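Local coordinates for protein malate dehydrogenase (Pyrococcus horikoshii, PDB 1V9N) that catalyses the NAD-dependent oxidation of (S)-malate to oxaloacetate as a homodimeric member of the LDH2/MDH2 oxidoreductase family, at residues 105-108 with 109-113. Sequence-based numbering, arbitrary orientation.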
HETATM    1  N   MSE A 105      -0.201   8.819  17.225  1.00 16.69           N
HETATM    2  CA  MSE A 105      -1.202   7.773  17.047  1.00 18.80           C
HETATM    3  C   MSE A 105      -2.333   7.919  18.064  1.00 18.23           C
HETATM    4  O   MSE A 105      -3.487   7.665  17.739  1.00 18.09           O
HETATM    5  CB  MSE A 105      -0.564   6.380  17.155  1.00 21.66           C
HETATM    6  CG  MSE A 105      -1.552   5.233  16.947  1.00 25.19           C
HETATM    7 SE   MSE A 105      -2.617   5.385  15.306  1.00 32.89          SE
HETATM    8  CE  MSE A 105      -1.517   4.338  14.114  1.00 25.56           C
ATOM      9  N   LYS A 106      -2.001   8.318  19.290  1.00 18.50           N
ATOM     10  CA  LYS A 106      -3.018   8.527  20.320  1.00 17.68           C
ATOM     11  C   LYS A 106      -3.994   9.605  19.841  1.00 17.24           C
ATOM     12  O   LYS A 106      -5.199   9.492  20.040  1.00 17.21           O
ATOM     13  CB  LYS A 106      -2.379   8.980  21.641  1.00 18.21           C
ATOM     14  CG  LYS A 106      -1.784   7.863  22.481  1.00 22.42           C
ATOM     15  CD  LYS A 106      -2.876   6.928  22.996  1.00 26.51           C
ATOM     16  CE  LYS A 106      -2.300   5.813  23.861  1.00 30.40           C
ATOM     17  NZ  LYS A 106      -3.364   4.939  24.448  1.00 32.45           N
ATOM     18  N   LEU A 107      -3.469  10.648  19.206  1.00 16.05           N
ATOM     19  CA  LEU A 107      -4.314  11.730  18.703  1.00 16.41           C
ATOM     20  C   LEU A 107      -5.185  11.253  17.540  1.00 16.24           C
ATOM     21  O   LEU A 107      -6.353  11.631  17.435  1.00 15.71           O
ATOM     22  CB  LEU A 107      -3.459  12.921  18.254  1.00 16.64           C
ATOM     23  CG  LEU A 107      -4.227  14.104  17.654  1.00 19.30           C
ATOM     24  CD1 LEU A 107      -5.156  14.710  18.711  1.00 19.78           C
ATOM     25  CD2 LEU A 107      -3.238  15.148  17.150  1.00 19.50           C
ATOM     26  N   ALA A 108      -4.616  10.431  16.662  1.00 15.03           N
ATOM     27  CA  ALA A 108      -5.375   9.907  15.530  1.00 13.16           C
ATOM     28  C   ALA A 108      -6.540   9.046  16.043  1.00 14.43           C
ATOM     29  O   ALA A 108      -7.652   9.128  15.531  1.00 13.68           O
ATOM     30  CB  ALA A 108      -4.463   9.079  14.624  1.00 13.38           C
ATOM     31  N   ILE A 109      -6.272   8.221  17.051  1.00 14.92           N
ATOM     32  CA  ILE A 109      -7.299   7.361  17.636  1.00 15.93           C
ATOM     33  C   ILE A 109      -8.413   8.216  18.248  1.00 18.69           C
ATOM     34  O   ILE A 109      -9.595   7.914  18.089  1.00 17.68           O
ATOM     35  CB  ILE A 109      -6.677   6.431  18.714  1.00 17.48           C
ATOM     36  CG1 ILE A 109      -5.818   5.362  18.029  1.00 15.56           C
ATOM     37  CG2 ILE A 109      -7.771   5.781  19.573  1.00 17.37           C
ATOM     38  CD1 ILE A 109      -4.910   4.588  18.977  1.00 18.11           C
ATOM     39  N   LYS A 110      -8.037   9.294  18.934  1.00 18.40           N
ATOM     40  CA  LYS A 110      -9.018  10.182  19.551  1.00 20.51           C
ATOM     41  C   LYS A 110      -9.922  10.822  18.497  1.00 20.04           C
ATOM     42  O   LYS A 110     -11.140  10.875  18.657  1.00 18.34           O
ATOM     43  CB  LYS A 110      -8.315  11.279  20.355  1.00 23.66           C
ATOM     44  CG  LYS A 110      -9.269  12.208  21.092  1.00 27.35           C
ATOM     45  CD  LYS A 110      -8.509  13.209  21.949  1.00 33.03           C
ATOM     46  CE  LYS A 110      -9.450  13.991  22.861  1.00 36.71           C
ATOM     47  NZ  LYS A 110      -8.703  14.850  23.832  1.00 39.72           N
ATOM     48  N   LYS A 111      -9.324  11.304  17.414  1.00 18.90           N
ATOM     49  CA  LYS A 111     -10.098  11.932  16.358  1.00 16.65           C
ATOM     50  C   LYS A 111     -11.035  10.938  15.669  1.00 17.30           C
ATOM     51  O   LYS A 111     -12.174  11.269  15.366  1.00 17.65           O
ATOM     52  CB  LYS A 111      -9.157  12.594  15.347  1.00 17.99           C
ATOM     53  CG  LYS A 111      -8.460  13.853  15.904  1.00 17.79           C
ATOM     54  CD  LYS A 111      -7.578  14.531  14.864  1.00 17.22           C
ATOM     55  CE  LYS A 111      -6.935  15.806  15.417  1.00 19.52           C
ATOM     56  NZ  LYS A 111      -7.939  16.877  15.713  1.00 16.21           N
ATOM     57  N   ALA A 112     -10.557   9.721  15.431  1.00 16.29           N
ATOM     58  CA  ALA A 112     -11.370   8.691  14.791  1.00 16.43           C
ATOM     59  C   ALA A 112     -12.558   8.360  15.695  1.00 17.43           C
ATOM     60  O   ALA A 112     -13.707   8.262  15.252  1.00 16.71           O
ATOM     61  CB  ALA A 112     -10.520   7.431  14.548  1.00 11.14           C
ATOM     62  N   LYS A 113     -12.269   8.187  16.976  1.00 18.37           N
ATOM     63  CA  LYS A 113     -13.297   7.875  17.953  1.00 21.46           C
ATOM     64  C   LYS A 113     -14.417   8.913  17.900  1.00 22.77           C
ATOM     65  O   LYS A 113     -15.599   8.569  17.927  1.00 22.36           O
ATOM     66  CB  LYS A 113     -12.663   7.840  19.347  1.00 23.55           C
ATOM     67  CG  LYS A 113     -13.595   7.481  20.493  1.00 29.63           C
ATOM     68  CD  LYS A 113     -12.782   7.185  21.745  1.00 32.89           C
ATOM     69  CE  LYS A 113     -11.789   6.053  21.468  1.00 36.28           C
ATOM     70  NZ  LYS A 113     -10.802   5.825  22.560  1.00 37.90           N
TER
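Leu-107 overlaps the aliphatic chain of Lys-111 one turn further along the alpha-helix 97-115, which is the helix of a beta-alpha-beta crossover between the parallel strands 87-91 and 117-125. The contact is made by the far end of the lysine chain: CE of Lys-111 lies 3.9 Å from both CG and CD1 of Leu-107 and only slightly farther from CD2, so the methylene rests against the branched end of the leucine, CG and its two methyls. The torsions of Lys-111 account for this. Its CG stands beside the backbone N (chi1 -71°), which carries the chain back over the preceding turn, and the extended stretch beyond CG brings CE to the leucine. A bend at the last torsion then turns only NZ, toward Glu-83 and Gly-84. There NZ forms a salt bridge with OE2 of Glu-83 and a hydrogen bond with the carbonyl O of Gly-84, both at the end of strand 79-84, while Leu-107 and Lys-111 also touch Ala-88 of strand 87-91. Were Lys-111 replaced by an alanine, the Glu-83 carboxylate would probably lose this positive mate and one side of the Leu-107 fork its cover.

A second i to i+4 pair lies on a buried face of the helix, turned to strand 278-285 and helix 132-139, where CG of Met-105, a selenomethionine, meets CD1 of Ile-109 at 4.0 Å. Met-105 also packs on Phe-282 and Val-284 of that strand, and Ile-109 on Ala-138 of that helix. Regular helical bonding fixes the spacing of both pairs: N of Lys-111 donates to O of Leu-107 at 3.0 Å with an N-H...O angle of 163°, and N of Ile-109 to O of Met-105 at 2.9 Å. That last carbonyl oxygen is further flanked by the isoleucine side chain, with CG1 of Ile-109 lying 3.3 Å from O of Met-105.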